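Local coordinates for protein GH26C (Muricauda sp. MAR_2010_75, PDB 6Q78) that probably hydrolyses beta-1,4-mannosidic linkages in mannans, as a family 26 glycoside hydrolase classed as an endo-beta-mannosidase, at residues Q178-I186 and W234-Y245. Numbering follows the deposited sequence.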
ATOM      1  N   GLN A 178      14.506   1.874  22.806  1.00 14.53           N
ATOM      2  CA  GLN A 178      13.250   1.811  22.057  1.00 13.09           C
ATOM      3  C   GLN A 178      13.383   0.926  20.816  1.00 13.38           C
ATOM      4  O   GLN A 178      12.528   0.072  20.550  1.00 14.87           O
ATOM      5  CB  GLN A 178      12.816   3.227  21.687  1.00 17.02           C
ATOM      6  CG  GLN A 178      12.333   3.982  22.904  1.00 16.86           C
ATOM      7  CD  GLN A 178      12.336   5.478  22.742  1.00 21.36           C
ATOM      8  OE1 GLN A 178      12.730   6.002  21.713  1.00 23.12           O
ATOM      9  NE2 GLN A 178      11.892   6.181  23.785  1.00 25.44           N
ATOM     10  N   ARG A 179      14.440   1.143  20.026  1.00 15.90           N
ATOM     11  CA  ARG A 179      14.687   0.326  18.839  1.00 16.61           C
ATOM     12  C   ARG A 179      14.641  -1.158  19.173  1.00 14.35           C
ATOM     13  O   ARG A 179      14.016  -1.953  18.459  1.00 17.39           O
ATOM     14  CB  ARG A 179      16.099   0.616  18.320  1.00 30.15           C
ATOM     15  CG  ARG A 179      16.297   1.975  17.735  1.00 32.53           C
ATOM     16  CD  ARG A 179      17.556   2.007  16.870  1.00 22.13           C
ATOM     17  NE  ARG A 179      18.785   2.023  17.626  1.00 34.70           N
ATOM     18  CZ  ARG A 179      19.411   3.133  17.995  1.00 32.05           C
ATOM     19  NH1 ARG A 179      18.912   4.331  17.686  1.00 28.96           N
ATOM     20  NH2 ARG A 179      20.535   3.037  18.676  1.00 31.02           N
ATOM     21  N   GLU A 180      15.332  -1.547  20.241  1.00 16.24           N
ATOM     22  CA  GLU A 180      15.546  -2.953  20.541  1.00 16.83           C
ATOM     23  C   GLU A 180      14.353  -3.604  21.221  1.00 18.65           C
ATOM     24  O   GLU A 180      14.270  -4.833  21.250  1.00 18.77           O
ATOM     25  CB  GLU A 180      16.834  -3.120  21.357  1.00 24.07           C
ATOM     26  CG  GLU A 180      18.055  -2.781  20.505  1.00 21.07           C
ATOM     27  CD  GLU A 180      19.380  -2.939  21.236  1.00 36.96           C
ATOM     28  OE1 GLU A 180      19.389  -3.392  22.405  1.00 35.67           O
ATOM     29  OE2 GLU A 180      20.419  -2.593  20.627  1.00 41.94           O
ATOM     30  N   ASN A 181      13.406  -2.823  21.727  1.00 15.21           N
ATOM     31  CA  ASN A 181      12.325  -3.399  22.512  1.00 17.04           C
ATOM     32  C   ASN A 181      10.921  -3.016  22.068  1.00 13.36           C
ATOM     33  O   ASN A 181       9.963  -3.590  22.592  1.00 13.31           O
ATOM     34  CB  ASN A 181      12.482  -3.028  23.992  1.00 14.07           C
ATOM     35  CG  ASN A 181      13.723  -3.637  24.597  1.00 18.12           C
ATOM     36  OD1 ASN A 181      13.699  -4.782  25.034  1.00 21.39           O
ATOM     37  ND2 ASN A 181      14.838  -2.896  24.573  1.00 18.06           N
ATOM     38  N   ALA A 182      10.758  -2.103  21.107  1.00 11.91           N
ATOM     39  CA  ALA A 182       9.417  -1.657  20.743  1.00 10.68           C
ATOM     40  C   ALA A 182       8.536  -2.808  20.275  1.00 12.02           C
ATOM     41  O   ALA A 182       7.404  -2.952  20.747  1.00 10.57           O
ATOM     42  CB  ALA A 182       9.517  -0.554  19.690  1.00 12.95           C
ATOM     43  N   LEU A 183       9.016  -3.613  19.314  1.00 10.34           N
ATOM     44  CA  LEU A 183       8.161  -4.667  18.756  1.00 11.79           C
ATOM     45  C   LEU A 183       7.911  -5.745  19.799  1.00 12.22           C
ATOM     46  O   LEU A 183       6.773  -6.166  20.020  1.00 10.51           O
ATOM     47  CB  LEU A 183       8.775  -5.273  17.480  1.00 11.97           C
ATOM     48  CG  LEU A 183       7.843  -6.291  16.793  1.00 12.85           C
ATOM     49  CD1 LEU A 183       7.993  -6.298  15.255  1.00 13.76           C
ATOM     50  CD2 LEU A 183       8.068  -7.683  17.298  1.00 12.40           C
ATOM     51  N   LYS A 184       8.960  -6.176  20.489  1.00 12.50           N
ATOM     52  CA  LYS A 184       8.761  -7.152  21.556  1.00 12.40           C
ATOM     53  C   LYS A 184       7.704  -6.684  22.553  1.00 11.94           C
ATOM     54  O   LYS A 184       6.918  -7.496  23.062  1.00 14.90           O
ATOM     55  CB  LYS A 184      10.087  -7.461  22.275  1.00 15.59           C
ATOM     56  CG  LYS A 184      11.130  -8.145  21.376  1.00 19.65           C
ATOM     57  CD  LYS A 184      12.549  -8.049  21.960  1.00 25.42           C
ATOM     58  CE  LYS A 184      13.578  -8.574  20.964  1.00 27.60           C
ATOM     59  NZ  LYS A 184      14.962  -8.382  21.487  1.00 38.43           N
ATOM     60  N   SER A 185       7.659  -5.370  22.841  1.00 11.52           N
ATOM     61  CA  SER A 185       6.764  -4.867  23.873  1.00 11.62           C
ATOM     62  C   SER A 185       5.293  -4.895  23.462  1.00 11.16           C
ATOM     63  O   SER A 185       4.429  -4.731  24.327  1.00 11.45           O
ATOM     64  CB  SER A 185       7.166  -3.449  24.307  1.00 11.65           C
ATOM     65  OG  SER A 185       6.693  -2.486  23.355  1.00 11.51           O
ATOM     66  N   ILE A 186       4.981  -5.044  22.170  1.00 10.61           N
ATOM     67  CA  ILE A 186       3.577  -5.053  21.756  1.00 10.23           C
ATOM     68  C   ILE A 186       3.021  -6.450  21.548  1.00 10.39           C
ATOM     69  O   ILE A 186       1.809  -6.592  21.304  1.00 11.00           O
ATOM     70  CB  ILE A 186       3.285  -4.132  20.560  1.00  9.56           C
ATOM     71  CG1 ILE A 186       4.027  -4.621  19.323  1.00  9.34           C
ATOM     72  CG2 ILE A 186       3.558  -2.694  20.932  1.00 12.45           C
ATOM     73  CD1 ILE A 186       3.575  -3.898  18.014  1.00  9.92           C
ATOM     74  N   TRP A 234      11.214   0.307  13.422  1.00  9.31           N
ATOM     75  CA  TRP A 234      11.467  -0.504  14.617  1.00 10.74           C
ATOM     76  C   TRP A 234      10.914  -1.922  14.498  1.00 11.13           C
ATOM     77  O   TRP A 234      11.284  -2.788  15.304  1.00  9.98           O
ATOM     78  CB  TRP A 234      10.961   0.231  15.870  1.00 10.25           C
ATOM     79  CG  TRP A 234       9.555   0.697  15.812  1.00  9.14           C
ATOM     80  CD1 TRP A 234       9.113   1.949  15.425  1.00  8.88           C
ATOM     81  CD2 TRP A 234       8.362  -0.059  16.126  1.00  8.87           C
ATOM     82  NE1 TRP A 234       7.738   2.012  15.500  1.00  9.71           N
ATOM     83  CE2 TRP A 234       7.251   0.794  15.907  1.00  8.44           C
ATOM     84  CE3 TRP A 234       8.133  -1.380  16.522  1.00  9.09           C
ATOM     85  CZ2 TRP A 234       5.926   0.397  16.119  1.00  9.39           C
ATOM     86  CZ3 TRP A 234       6.813  -1.794  16.726  1.00 12.08           C
ATOM     87  CH2 TRP A 234       5.710  -0.899  16.507  1.00 10.80           C
ATOM     88  N   TRP A 235      10.068  -2.192  13.502  1.00  9.10           N
ATOM     89  CA  TRP A 235       9.666  -3.553  13.191  1.00  9.09           C
ATOM     90  C   TRP A 235      10.637  -4.231  12.221  1.00 11.70           C
ATOM     91  O   TRP A 235      10.331  -5.313  11.719  1.00 10.75           O
ATOM     92  CB  TRP A 235       8.227  -3.576  12.658  1.00  8.53           C
ATOM     93  CG  TRP A 235       7.980  -2.631  11.534  1.00  8.15           C
ATOM     94  CD1 TRP A 235       8.173  -2.872  10.179  1.00  8.83           C
ATOM     95  CD2 TRP A 235       7.421  -1.308  11.617  1.00  7.83           C
ATOM     96  NE1 TRP A 235       7.812  -1.754   9.440  1.00  8.60           N
ATOM     97  CE2 TRP A 235       7.312  -0.800  10.288  1.00  7.58           C
ATOM     98  CE3 TRP A 235       6.994  -0.512  12.682  1.00  8.25           C
ATOM     99  CZ2 TRP A 235       6.826   0.490  10.004  1.00  7.32           C
ATOM    100  CZ3 TRP A 235       6.508   0.772  12.413  1.00  7.74           C
ATOM    101  CH2 TRP A 235       6.424   1.269  11.073  1.00  7.30           C
ATOM    102  N   GLY A 236      11.790  -3.621  11.966  1.00  9.74           N
ATOM    103  CA  GLY A 236      12.776  -4.166  11.052  1.00 13.66           C
ATOM    104  C   GLY A 236      13.551  -5.355  11.601  1.00 13.74           C
ATOM    105  O   GLY A 236      13.530  -5.700  12.780  1.00 12.42           O
ATOM    106  N   GLN A 237      14.269  -6.007  10.691  1.00 12.70           N
ATOM    107  CA  GLN A 237      14.760  -7.357  10.954  1.00 14.90           C
ATOM    108  C   GLN A 237      15.857  -7.409  12.002  1.00 17.71           C
ATOM    109  O   GLN A 237      16.063  -8.480  12.588  1.00 17.16           O
ATOM    110  CB  GLN A 237      15.221  -8.011   9.652  1.00 19.38           C
ATOM    111  CG  GLN A 237      16.292  -7.274   8.913  1.00 16.24           C
ATOM    112  CD  GLN A 237      17.690  -7.841   9.211  1.00 41.52           C
ATOM    113  OE1 GLN A 237      17.839  -9.023   9.520  1.00 43.37           O
ATOM    114  NE2 GLN A 237      18.712  -6.989   9.134  1.00 43.77           N
ATOM    115  N   SER A 238      16.590  -6.312  12.227  1.00 13.25           N
ATOM    116  CA  SER A 238      17.639  -6.295  13.235  1.00 16.10           C
ATOM    117  C   SER A 238      17.080  -6.224  14.642  1.00 20.08           C
ATOM    118  O   SER A 238      17.827  -6.461  15.608  1.00 19.14           O
ATOM    119  CB  SER A 238      18.537  -5.066  13.044  1.00 27.33           C
ATOM    120  OG  SER A 238      19.070  -5.018  11.736  1.00 42.09           O
ATOM    121  N   PHE A 239      15.802  -5.902  14.781  1.00 15.41           N
ATOM    122  CA  PHE A 239      15.211  -5.600  16.072  1.00 15.00           C
ATOM    123  C   PHE A 239      14.264  -6.674  16.562  1.00 18.65           C
ATOM    124  O   PHE A 239      13.794  -6.581  17.702  1.00 19.86           O
ATOM    125  CB  PHE A 239      14.455  -4.266  15.972  1.00 16.52           C
ATOM    126  CG  PHE A 239      15.269  -3.202  15.347  1.00 14.21           C
ATOM    127  CD1 PHE A 239      16.464  -2.806  15.957  1.00 15.77           C
ATOM    128  CD2 PHE A 239      14.913  -2.653  14.125  1.00 12.55           C
ATOM    129  CE1 PHE A 239      17.263  -1.860  15.355  1.00 14.70           C
ATOM    130  CE2 PHE A 239      15.716  -1.697  13.548  1.00 16.38           C
ATOM    131  CZ  PHE A 239      16.874  -1.303  14.155  1.00 17.66           C
ATOM    132  N   CYS A 240      13.991  -7.705  15.762  1.00 15.23           N
ATOM    133  CA  CYS A 240      13.089  -8.762  16.193  1.00 15.01           C
ATOM    134  C   CYS A 240      13.432 -10.036  15.437  1.00 19.16           C
ATOM    135  O   CYS A 240      14.031  -9.999  14.352  1.00 17.09           O
ATOM    136  CB  CYS A 240      11.607  -8.383  15.971  1.00 14.03           C
ATOM    137  SG  CYS A 240      11.171  -8.003  14.251  1.00 16.02           S
ATOM    138  N   THR A 241      13.078 -11.168  16.032  1.00 14.63           N
ATOM    139  CA  THR A 241      13.252 -12.436  15.348  1.00 14.79           C
ATOM    140  C   THR A 241      12.145 -12.655  14.309  1.00 14.05           C
ATOM    141  O   THR A 241      11.113 -11.991  14.306  1.00 12.44           O
ATOM    142  CB  THR A 241      13.206 -13.585  16.353  1.00 15.27           C
ATOM    143  OG1 THR A 241      11.878 -13.703  16.875  1.00 16.49           O
ATOM    144  CG2 THR A 241      14.219 -13.386  17.502  1.00 18.22           C
ATOM    145  N   ILE A 242      12.393 -13.611  13.413  1.00 13.16           N
ATOM    146  CA  ILE A 242      11.386 -14.067  12.461  1.00 13.71           C
ATOM    147  C   ILE A 242      10.110 -14.454  13.187  1.00 14.65           C
ATOM    148  O   ILE A 242       9.006 -14.053  12.804  1.00 13.03           O
ATOM    149  CB  ILE A 242      11.944 -15.259  11.670  1.00 14.17           C
ATOM    150  CG1 ILE A 242      13.026 -14.765  10.701  1.00 17.08           C
ATOM    151  CG2 ILE A 242      10.797 -16.023  10.979  1.00 18.48           C
ATOM    152  CD1 ILE A 242      13.881 -15.896  10.104  1.00 26.26           C
ATOM    153  N   GLU A 243      10.247 -15.242  14.254  1.00 13.87           N
ATOM    154  CA  GLU A 243       9.073 -15.708  14.983  1.00 15.67           C
ATOM    155  C   GLU A 243       8.305 -14.541  15.597  1.00 15.37           C
ATOM    156  O   GLU A 243       7.070 -14.550  15.614  1.00 15.08           O
ATOM    157  CB  GLU A 243       9.494 -16.728  16.047  1.00 15.33           C
ATOM    158  CG  GLU A 243      10.039 -18.057  15.441  0.78 17.48           C
ATOM    159  CD  GLU A 243      11.542 -18.057  15.106  0.16 18.79           C
ATOM    160  OE1 GLU A 243      12.016 -19.139  14.708  0.46 29.31           O
ATOM    161  OE2 GLU A 243      12.257 -17.024  15.233  0.85 21.01           O
ATOM    162  N   GLU A 244       9.014 -13.530  16.104  1.00 12.43           N
ATOM    163  CA  GLU A 244       8.330 -12.369  16.677  1.00 11.88           C
ATOM    164  C   GLU A 244       7.566 -11.593  15.609  1.00 13.16           C
ATOM    165  O   GLU A 244       6.426 -11.179  15.844  1.00 12.61           O
ATOM    166  CB  GLU A 244       9.328 -11.461  17.394  1.00 12.00           C
ATOM    167  CG  GLU A 244       9.772 -12.001  18.784  1.00 13.36           C
ATOM    168  CD  GLU A 244      11.020 -11.336  19.353  1.00 17.31           C
ATOM    169  OE1 GLU A 244      11.743 -10.628  18.631  1.00 17.73           O
ATOM    170  OE2 GLU A 244      11.313 -11.561  20.564  1.00 24.45           O
ATOM    171  N   TYR A 245       8.177 -11.365  14.442  1.00 11.52           N
ATOM    172  CA  TYR A 245       7.470 -10.634  13.392  1.00 12.62           C
ATOM    173  C   TYR A 245       6.221 -11.387  12.965  1.00 10.54           C
ATOM    174  O   TYR A 245       5.143 -10.795  12.824  1.00 10.85           O
ATOM    175  CB  TYR A 245       8.401 -10.391  12.197  1.00 11.98           C
ATOM    176  CG  TYR A 245       7.753  -9.545  11.147  1.00 10.53           C
ATOM    177  CD1 TYR A 245       7.820  -8.147  11.224  1.00 10.83           C
ATOM    178  CD2 TYR A 245       7.024 -10.123  10.104  1.00 12.29           C
ATOM    179  CE1 TYR A 245       7.165  -7.354  10.279  1.00  8.72           C
ATOM    180  CE2 TYR A 245       6.379  -9.336   9.158  1.00  9.78           C
ATOM    181  CZ  TYR A 245       6.476  -7.956   9.246  1.00 10.40           C
ATOM    182  OH  TYR A 245       5.826  -7.194   8.286  1.00  9.84           O
TER
HETATM  183  O   HOH W   1      11.646  -3.012  17.988  1.00 12.24           O
HETATM  184  O   HOH W   2      11.677  -5.402  19.587  1.00 15.14           O
HETATM  185  O   HOH W   3      16.051  -6.395  19.770  1.00 25.02           O
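Arg179 lays its CB and CD beside Phe239, CB standing 4.0 Å from CE1, with guanidinium and ring planes 48° apart; NH1 turns to the carbonyl of Thr171. Arg179 O, like Glu180 O, reaches the loop through water: water 1 lies 2.6 Å from Arg179 O and 2.7 Å from Trp234 O, and accepts from Leu183 N, at the kink where this amide lacks a bond to the preceding turn. Water 3 donates to Glu180 O and Phe239 O and accepts from Lys184 NZ; water 2 accepts from Lys184 N near the same carbonyls, its contact to Glu180 O weak. Ala182 CB sits 3.3 Å above the Trp234 indole, offset toward the rim, while Trp235 CE3 covers the opposite face. Leu183, its CG anti to the backbone N (chi1 -175°), forks into the loop: CD1 lies 3.7 Å from Cys240 SG, and CD2 meets Cys240 CB and Glu244 CB. The aliphatic chain of Lys184 passes the Glu244 carboxylate, CG 3.5 Å from OE2. Glu244 OE1 accepts from Thr241 N, above the carboxylate plane, so an alanine here would probably leave that amide without its capping partner and take away the carboxylate that Lys184 CG and CE pack against. Ile186 CD1 abuts the Trp234 edge, 4.0 Å from CH2. Reciprocal bonds, with Glu244 N donating to Thr241 OG1 (3.0 Å, N-H...acceptor angle 156°), define a capping box starting helix 242-259, where the loop after strand 220-223 of the TIM barrel packs against helix 176-186.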